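Long-range contact in uncharacterized protein (Parabacteroides merdae ATCC 43184, PDB 4OPW), which is of unknown function but probably acts as a cell-surface adhesin, its chain coiled into a parallel beta-solenoid related to the pectate lyase-like fold: residues 109-123 against 130-144. Sequence-based numbering, arbitrary orientation.
Sequences ELKINANSNCLVQLK and KLDLNVSGSANMVVN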
ATOM      1  N   GLU A 109       7.399  10.224  -7.548  1.00 21.67           N
ATOM      2  CA  GLU A 109       7.476   8.900  -6.948  0.50 22.18           C
ATOM      3  C   GLU A 109       6.434   8.699  -5.867  1.00 24.74           C
ATOM      4  O   GLU A 109       6.145   9.625  -5.102  1.00 22.34           O
ATOM      5  CB  GLU A 109       8.881   8.678  -6.333  0.50 24.00           C
ATOM      6  CG  GLU A 109      10.006   8.533  -7.352  0.50 35.32           C
ATOM      7  CD  GLU A 109      11.404   8.256  -6.831  0.50 50.41           C
ATOM      8  OE1 GLU A 109      11.533   7.536  -5.815  0.50 48.58           O
ATOM      9  OE2 GLU A 109      12.376   8.719  -7.472  0.50 35.49           O
ATOM     10  N   LEU A 110       5.922   7.473  -5.764  1.00 20.08           N
ATOM     11  CA  LEU A 110       5.023   7.090  -4.693  1.00 18.48           C
ATOM     12  C   LEU A 110       5.487   5.735  -4.181  1.00 20.75           C
ATOM     13  O   LEU A 110       5.530   4.756  -4.931  1.00 19.28           O
ATOM     14  CB  LEU A 110       3.541   7.081  -5.100  1.00 18.49           C
ATOM     15  CG  LEU A 110       2.557   6.659  -3.991  1.00 20.39           C
ATOM     16  CD1 LEU A 110       2.694   7.543  -2.703  1.00 19.76           C
ATOM     17  CD2 LEU A 110       1.137   6.627  -4.514  1.00 20.98           C
ATOM     18  N   LYS A 111       5.895   5.706  -2.912  1.00 17.23           N
ATOM     19  CA  LYS A 111       6.342   4.483  -2.248  1.00 17.17           C
ATOM     20  C   LYS A 111       5.374   4.119  -1.147  1.00 19.11           C
ATOM     21  O   LYS A 111       5.048   4.952  -0.305  1.00 18.15           O
ATOM     22  CB  LYS A 111       7.772   4.682  -1.698  1.00 19.50           C
ATOM     23  CG  LYS A 111       8.310   3.518  -0.864  1.00 22.50           C
ATOM     24  CD  LYS A 111       9.815   3.681  -0.563  1.00 30.29           C
ATOM     25  CE  LYS A 111      10.144   4.834   0.392  1.00 35.85           C
ATOM     26  NZ  LYS A 111      11.562   5.299   0.300  1.00 41.81           N
ATOM     27  N   ILE A 112       4.871   2.878  -1.171  1.00 14.85           N
ATOM     28  CA  ILE A 112       3.955   2.405  -0.153  1.00 16.23           C
ATOM     29  C   ILE A 112       4.474   1.121   0.468  1.00 20.53           C
ATOM     30  O   ILE A 112       4.808   0.170  -0.255  1.00 20.10           O
ATOM     31  CB  ILE A 112       2.529   2.208  -0.722  1.00 20.84           C
ATOM     32  CG1 ILE A 112       2.040   3.532  -1.380  1.00 21.97           C
ATOM     33  CG2 ILE A 112       1.538   1.723   0.389  1.00 21.10           C
ATOM     34  CD1 ILE A 112       0.691   3.504  -1.935  1.00 30.71           C
ATOM     35  N   ASN A 113       4.567   1.102   1.809  0.50 16.91           N
ATOM     36  CA  ASN A 113       4.967  -0.072   2.581  0.50 16.86           C
ATOM     37  C   ASN A 113       3.797  -0.464   3.468  0.50 20.09           C
ATOM     38  O   ASN A 113       3.441   0.299   4.370  0.50 20.45           O
ATOM     39  CB  ASN A 113       6.235   0.204   3.406  0.50 18.68           C
ATOM     40  CG  ASN A 113       7.466   0.552   2.595  0.50 39.02           C
ATOM     41  OD1 ASN A 113       7.572   0.266   1.395  0.50 31.96           O
ATOM     42  ND2 ASN A 113       8.449   1.163   3.246  0.50 32.07           N
ATOM     43  N   ALA A 114       3.168  -1.617   3.182  1.00 16.80           N
ATOM     44  CA  ALA A 114       1.992  -2.087   3.897  1.00 17.51           C
ATOM     45  C   ALA A 114       2.385  -3.333   4.662  1.00 19.64           C
ATOM     46  O   ALA A 114       2.853  -4.318   4.068  1.00 17.73           O
ATOM     47  CB  ALA A 114       0.850  -2.362   2.905  1.00 19.05           C
ATOM     48  N   ASN A 115       2.278  -3.255   5.992  1.00 17.22           N
ATOM     49  CA  ASN A 115       2.690  -4.351   6.857  1.00 16.48           C
ATOM     50  C   ASN A 115       1.580  -4.828   7.759  1.00 20.36           C
ATOM     51  O   ASN A 115       0.506  -4.222   7.811  1.00 20.47           O
ATOM     52  CB  ASN A 115       3.871  -3.881   7.720  1.00 22.86           C
ATOM     53  CG  ASN A 115       5.015  -3.275   6.939  1.00 47.51           C
ATOM     54  OD1 ASN A 115       5.405  -2.114   7.154  1.00 49.33           O
ATOM     55  ND2 ASN A 115       5.540  -4.025   5.989  1.00 32.32           N
ATOM     56  N   SER A 116       1.859  -5.930   8.481  1.00 18.45           N
ATOM     57  CA  SER A 116       1.033  -6.509   9.528  1.00 17.87           C
ATOM     58  C   SER A 116      -0.479  -6.264   9.330  1.00 21.46           C
ATOM     59  O   SER A 116      -1.095  -5.447  10.035  1.00 20.33           O
ATOM     60  CB  SER A 116       1.488  -5.990  10.893  1.00 20.69           C
ATOM     61  OG  SER A 116       1.713  -4.585  10.897  1.00 20.97           O
ATOM     62  N   ASN A 117      -1.063  -6.971   8.339  1.00 17.46           N
ATOM     63  CA  ASN A 117      -2.502  -7.075   8.052  1.00 17.61           C
ATOM     64  C   ASN A 117      -3.223  -5.811   7.594  1.00 20.19           C
ATOM     65  O   ASN A 117      -4.463  -5.828   7.495  1.00 20.24           O
ATOM     66  CB  ASN A 117      -3.254  -7.614   9.291  1.00 17.13           C
ATOM     67  CG  ASN A 117      -2.666  -8.898   9.787  1.00 26.11           C
ATOM     68  OD1 ASN A 117      -2.966  -9.964   9.250  1.00 25.22           O
ATOM     69  ND2 ASN A 117      -1.762  -8.794  10.736  1.00 20.93           N
ATOM     70  N   CYS A 118      -2.482  -4.761   7.224  0.50 17.97           N
ATOM     71  CA  CYS A 118      -3.089  -3.534   6.720  0.50 18.38           C
ATOM     72  C   CYS A 118      -3.837  -3.772   5.412  0.50 21.12           C
ATOM     73  O   CYS A 118      -3.634  -4.796   4.747  0.50 20.50           O
ATOM     74  CB  CYS A 118      -2.025  -2.468   6.522  0.50 19.50           C
ATOM     75  SG  CYS A 118      -1.597  -1.602   8.032  0.50 24.01           S
ATOM     76  N   LEU A 119      -4.729  -2.832   5.075  1.00 16.61           N
ATOM     77  CA  LEU A 119      -5.406  -2.804   3.785  1.00 17.55           C
ATOM     78  C   LEU A 119      -5.150  -1.432   3.190  1.00 20.40           C
ATOM     79  O   LEU A 119      -5.470  -0.429   3.814  1.00 19.06           O
ATOM     80  CB  LEU A 119      -6.919  -3.107   3.897  1.00 18.89           C
ATOM     81  CG  LEU A 119      -7.750  -2.946   2.599  1.00 23.30           C
ATOM     82  CD1 LEU A 119      -7.297  -3.932   1.487  1.00 22.70           C
ATOM     83  CD2 LEU A 119      -9.232  -3.146   2.871  1.00 25.22           C
ATOM     84  N   VAL A 120      -4.533  -1.381   2.009  1.00 15.62           N
ATOM     85  CA  VAL A 120      -4.268  -0.127   1.288  1.00 16.14           C
ATOM     86  C   VAL A 120      -5.105  -0.141   0.019  1.00 19.34           C
ATOM     87  O   VAL A 120      -5.015  -1.089  -0.754  1.00 20.12           O
ATOM     88  CB  VAL A 120      -2.754   0.081   0.968  1.00 20.70           C
ATOM     89  CG1 VAL A 120      -2.536   1.298   0.044  1.00 19.91           C
ATOM     90  CG2 VAL A 120      -1.923   0.195   2.251  1.00 21.16           C
ATOM     91  N   GLN A 121      -5.966   0.864  -0.162  1.00 14.97           N
ATOM     92  CA  GLN A 121      -6.804   0.973  -1.352  1.00 15.86           C
ATOM     93  C   GLN A 121      -6.568   2.310  -2.034  1.00 19.29           C
ATOM     94  O   GLN A 121      -6.881   3.359  -1.460  1.00 19.94           O
ATOM     95  CB  GLN A 121      -8.303   0.794  -1.038  1.00 17.18           C
ATOM     96  CG  GLN A 121      -8.670  -0.541  -0.373  1.00 16.82           C
ATOM     97  CD  GLN A 121     -10.068  -0.470   0.181  1.00 30.22           C
ATOM     98  OE1 GLN A 121     -10.288  -0.134   1.343  1.00 25.26           O
ATOM     99  NE2 GLN A 121     -11.036  -0.738  -0.648  1.00 24.34           N
ATOM    100  N   LEU A 122      -5.994   2.284  -3.252  1.00 15.91           N
ATOM    101  CA  LEU A 122      -5.788   3.496  -4.051  1.00 16.47           C
ATOM    102  C   LEU A 122      -6.907   3.470  -5.061  1.00 19.29           C
ATOM    103  O   LEU A 122      -6.845   2.713  -6.020  1.00 17.85           O
ATOM    104  CB  LEU A 122      -4.382   3.567  -4.669  1.00 17.00           C
ATOM    105  CG  LEU A 122      -3.195   3.290  -3.697  1.00 20.71           C
ATOM    106  CD1 LEU A 122      -1.868   3.370  -4.430  1.00 19.65           C
ATOM    107  CD2 LEU A 122      -3.219   4.217  -2.446  1.00 20.97           C
ATOM    108  N   LYS A 123      -8.011   4.163  -4.749  1.00 17.01           N
ATOM    109  CA  LYS A 123      -9.264   4.024  -5.506  1.00 17.55           C
ATOM    110  C   LYS A 123      -9.337   4.793  -6.833  1.00 22.37           C
ATOM    111  O   LYS A 123     -10.225   4.490  -7.647  1.00 21.84           O
ATOM    112  CB  LYS A 123     -10.461   4.406  -4.621  1.00 18.61           C
ATOM    113  CG  LYS A 123     -10.650   3.433  -3.445  1.00 23.53           C
ATOM    114  CD  LYS A 123     -12.009   3.595  -2.795  1.00 29.08           C
ATOM    115  CE  LYS A 123     -12.271   2.548  -1.746  1.00 26.77           C
ATOM    116  NZ  LYS A 123     -13.571   2.777  -1.052  1.00 24.82           N
ATOM    117  N   LYS A 130       7.594   6.748 -10.745  1.00 21.45           N
ATOM    118  CA  LYS A 130       7.973   5.470 -10.160  1.00 21.33           C
ATOM    119  C   LYS A 130       6.980   5.084  -9.072  1.00 22.54           C
ATOM    120  O   LYS A 130       6.673   5.896  -8.200  1.00 21.64           O
ATOM    121  CB  LYS A 130       9.400   5.559  -9.594  1.00 24.40           C
ATOM    122  CG  LYS A 130       9.950   4.268  -9.007  1.00 33.33           C
ATOM    123  CD  LYS A 130      11.245   4.558  -8.277  1.00 44.65           C
ATOM    124  CE  LYS A 130      11.956   3.308  -7.842  1.00 53.56           C
ATOM    125  NZ  LYS A 130      13.272   3.623  -7.236  1.00 57.29           N
ATOM    126  N   LEU A 131       6.456   3.848  -9.142  1.00 20.31           N
ATOM    127  CA  LEU A 131       5.495   3.335  -8.150  1.00 20.26           C
ATOM    128  C   LEU A 131       6.137   2.145  -7.479  1.00 23.58           C
ATOM    129  O   LEU A 131       6.459   1.160  -8.132  1.00 23.64           O
ATOM    130  CB  LEU A 131       4.139   2.987  -8.805  1.00 20.74           C
ATOM    131  CG  LEU A 131       2.967   2.597  -7.867  1.00 23.08           C
ATOM    132  CD1 LEU A 131       2.624   3.735  -6.865  1.00 21.22           C
ATOM    133  CD2 LEU A 131       1.728   2.237  -8.688  1.00 24.94           C
ATOM    134  N   ASP A 132       6.400   2.273  -6.181  1.00 19.34           N
ATOM    135  CA  ASP A 132       7.128   1.272  -5.421  1.00 18.04           C
ATOM    136  C   ASP A 132       6.256   0.731  -4.295  1.00 20.49           C
ATOM    137  O   ASP A 132       6.076   1.373  -3.254  1.00 18.73           O
ATOM    138  CB  ASP A 132       8.433   1.918  -4.916  1.00 20.62           C
ATOM    139  CG  ASP A 132       9.317   1.063  -4.039  1.00 31.59           C
ATOM    140  OD1 ASP A 132       9.039  -0.146  -3.909  1.00 32.79           O
ATOM    141  OD2 ASP A 132      10.299   1.602  -3.496  1.00 35.27           O
ATOM    142  N   LEU A 133       5.725  -0.491  -4.505  1.00 17.41           N
ATOM    143  CA  LEU A 133       4.784  -1.125  -3.597  1.00 17.34           C
ATOM    144  C   LEU A 133       5.391  -2.314  -2.899  1.00 21.61           C
ATOM    145  O   LEU A 133       5.990  -3.187  -3.540  1.00 21.47           O
ATOM    146  CB  LEU A 133       3.541  -1.559  -4.382  1.00 17.60           C
ATOM    147  CG  LEU A 133       2.910  -0.495  -5.310  1.00 21.47           C
ATOM    148  CD1 LEU A 133       1.737  -1.074  -6.079  1.00 21.61           C
ATOM    149  CD2 LEU A 133       2.461   0.739  -4.527  1.00 20.94           C
ATOM    150  N   ASN A 134       5.259  -2.332  -1.573  1.00 17.37           N
ATOM    151  CA  ASN A 134       5.822  -3.383  -0.733  1.00 16.60           C
ATOM    152  C   ASN A 134       4.804  -3.866   0.257  1.00 21.62           C
ATOM    153  O   ASN A 134       4.174  -3.058   0.954  1.00 21.44           O
ATOM    154  CB  ASN A 134       7.060  -2.853   0.010  1.00 18.63           C
ATOM    155  CG  ASN A 134       8.096  -2.274  -0.927  1.00 32.59           C
ATOM    156  OD1 ASN A 134       8.935  -3.000  -1.435  1.00 27.46           O
ATOM    157  ND2 ASN A 134       7.989  -0.969  -1.244  1.00 28.08           N
ATOM    158  N   VAL A 135       4.610  -5.192   0.305  1.00 16.87           N
ATOM    159  CA  VAL A 135       3.665  -5.791   1.233  1.00 16.51           C
ATOM    160  C   VAL A 135       4.381  -6.850   2.076  1.00 19.63           C
ATOM    161  O   VAL A 135       5.235  -7.592   1.559  1.00 16.86           O
ATOM    162  CB  VAL A 135       2.440  -6.377   0.462  1.00 20.59           C
ATOM    163  CG1 VAL A 135       1.763  -7.514   1.240  1.00 20.31           C
ATOM    164  CG2 VAL A 135       1.422  -5.272   0.124  1.00 19.88           C
ATOM    165  N   SER A 136       4.000  -6.946   3.360  1.00 16.23           N
ATOM    166  CA  SER A 136       4.482  -8.026   4.229  1.00 17.46           C
ATOM    167  C   SER A 136       3.447  -8.272   5.322  1.00 19.67           C
ATOM    168  O   SER A 136       2.473  -7.520   5.409  1.00 18.71           O
ATOM    169  CB  SER A 136       5.854  -7.699   4.816  1.00 20.79           C
ATOM    170  OG  SER A 136       5.775  -6.715   5.830  1.00 23.04           O
ATOM    171  N   GLY A 137       3.628  -9.346   6.093  1.00 17.77           N
ATOM    172  CA  GLY A 137       2.764  -9.679   7.230  1.00 17.50           C
ATOM    173  C   GLY A 137       1.294  -9.767   6.907  1.00 20.54           C
ATOM    174  O   GLY A 137       0.459  -9.303   7.685  1.00 20.67           O
ATOM    175  N   SER A 138       0.963 -10.383   5.750  1.00 17.21           N
ATOM    176  CA  SER A 138      -0.401 -10.639   5.282  1.00 17.36           C
ATOM    177  C   SER A 138      -1.197  -9.367   5.032  1.00 18.46           C
ATOM    178  O   SER A 138      -2.436  -9.425   5.005  1.00 19.09           O
ATOM    179  CB  SER A 138      -1.168 -11.563   6.236  1.00 22.38           C
ATOM    180  OG  SER A 138      -0.479 -12.782   6.450  1.00 33.26           O
ATOM    181  N   ALA A 139      -0.504  -8.235   4.780  1.00 15.49           N
ATOM    182  CA  ALA A 139      -1.179  -7.015   4.373  1.00 14.76           C
ATOM    183  C   ALA A 139      -1.702  -7.183   2.930  1.00 20.51           C
ATOM    184  O   ALA A 139      -1.305  -8.116   2.218  1.00 18.84           O
ATOM    185  CB  ALA A 139      -0.234  -5.804   4.481  1.00 15.14           C
ATOM    186  N   ASN A 140      -2.650  -6.331   2.525  1.00 17.84           N
ATOM    187  CA  ASN A 140      -3.249  -6.405   1.195  1.00 16.84           C
ATOM    188  C   ASN A 140      -3.298  -5.039   0.569  1.00 21.45           C
ATOM    189  O   ASN A 140      -3.580  -4.042   1.245  1.00 19.64           O
ATOM    190  CB  ASN A 140      -4.660  -6.995   1.285  1.00 17.52           C
ATOM    191  CG  ASN A 140      -4.677  -8.423   1.764  1.00 29.67           C
ATOM    192  OD1 ASN A 140      -4.278  -9.343   1.047  1.00 25.62           O
ATOM    193  ND2 ASN A 140      -5.062  -8.645   3.004  1.00 25.53           N
HETATM  194  N   MSE A 141      -3.058  -4.983  -0.734  1.00 18.17           N
HETATM  195  CA  MSE A 141      -3.128  -3.716  -1.426  1.00 18.11           C
HETATM  196  C   MSE A 141      -3.962  -3.839  -2.690  1.00 22.25           C
HETATM  197  O   MSE A 141      -3.872  -4.846  -3.396  1.00 22.19           O
HETATM  198  CB  MSE A 141      -1.732  -3.209  -1.762  1.00 19.65           C
HETATM  199  CG  MSE A 141      -1.719  -1.748  -2.101  1.00 26.69           C
HETATM  200 SE   MSE A 141       0.145  -1.347  -2.453  0.75 32.03          SE
HETATM  201  CE  MSE A 141       0.922  -1.616  -0.995  1.00 24.46           C
ATOM    202  N   VAL A 142      -4.821  -2.843  -2.941  1.00 17.28           N
ATOM    203  CA  VAL A 142      -5.657  -2.807  -4.141  1.00 18.20           C
ATOM    204  C   VAL A 142      -5.437  -1.457  -4.828  1.00 21.45           C
ATOM    205  O   VAL A 142      -5.724  -0.411  -4.230  1.00 20.44           O
ATOM    206  CB  VAL A 142      -7.169  -3.075  -3.878  1.00 22.41           C
ATOM    207  CG1 VAL A 142      -7.956  -3.082  -5.193  1.00 23.48           C
ATOM    208  CG2 VAL A 142      -7.384  -4.380  -3.099  1.00 22.66           C
ATOM    209  N   VAL A 143      -4.970  -1.487  -6.081  1.00 17.60           N
ATOM    210  CA  VAL A 143      -4.735  -0.289  -6.887  1.00 16.95           C
ATOM    211  C   VAL A 143      -5.658  -0.380  -8.094  1.00 20.91           C
ATOM    212  O   VAL A 143      -5.489  -1.268  -8.936  1.00 20.97           O
ATOM    213  CB  VAL A 143      -3.233  -0.110  -7.284  1.00 19.36           C
ATOM    214  CG1 VAL A 143      -3.041   1.159  -8.112  1.00 18.42           C
ATOM    215  CG2 VAL A 143      -2.318  -0.084  -6.037  1.00 18.90           C
ATOM    216  N   ASN A 144      -6.660   0.501  -8.162  1.00 19.00           N
ATOM    217  CA  ASN A 144      -7.656   0.446  -9.229  1.00 18.94           C
ATOM    218  C   ASN A 144      -7.085   0.761 -10.616  1.00 22.75           C
ATOM    219  O   ASN A 144      -7.492   0.127 -11.596  1.00 22.92           O
ATOM    220  CB  ASN A 144      -8.832   1.383  -8.930  1.00 21.55           C
ATOM    221  CG  ASN A 144      -9.787   0.855  -7.875  1.00 37.04           C
ATOM    222  OD1 ASN A 144      -9.654  -0.266  -7.358  1.00 30.75           O
ATOM    223  ND2 ASN A 144     -10.788   1.645  -7.546  1.00 26.50           N
TER
HETATM  224  O   HOH W   1       4.656  -7.011   8.595  1.00 26.85           O
HETATM  225  O   HOH W   2      -4.536  -9.778   6.925  1.00 31.34           O
HETATM  226  O   HOH W   3       0.318 -10.388  10.407  1.00 41.05           O
HETATM  227  O   HOH W   4      -5.659  -6.750   4.829  1.00 24.72           O
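Glu-109 and Lys-130 lie side by side at the start of two parallel strands, aliphatic parts in contact (Glu-109 CG to Lys-130 CB 3.8 Å). From Leu-110 to Ala-114 the backbone zips in register to 131-135, and residues in register stack, several of them like on like. On the inner face Leu-110 CB rests against Leu-131 CD1, the two side chains alongside each other, and Ile-112 packs along Leu-133. Selenomethionine Met-141, from the opposite sheet, bends at its last torsion (chi3 -64°) and sets CE 3.7 Å from Ile-112 CG2, also touching Ala-114. Outside, Lys-111 runs its methylenes along the Asp-132 carboxylate, which takes the Asn-134 ND2 bond on OD1 from above its plane (3.0 Å). Asn-115 ND2 reaches Ser-136 OG at 2.7 Å, and a water joins that hydroxyl to Ser-116 N. Both segments reverse through type I' turns that begin at Asn-115 and Ser-136, linked by Asn-117 N to Gly-137 O (2.9 Å), with the donor above the carbonyl plane. Past Cys-118 the parallel pairing resumes. Val-120 lies alongside Met-141 (Val-120 CB to Met-141 CG 3.7 Å), and Leu-122 CD1 meets Val-143 CG2. Beyond the last backbone bond, Asn-144 N to Leu-122 O, Asn-144 ND2 adds a bent hydrogen bond to Lys-123 O (2.9 Å). An apolar interior, a mostly polar exterior and hydrated turns imply that these coils cohere through repeated backbone bonds and apolar stacking inside, as in a beta-solenoid.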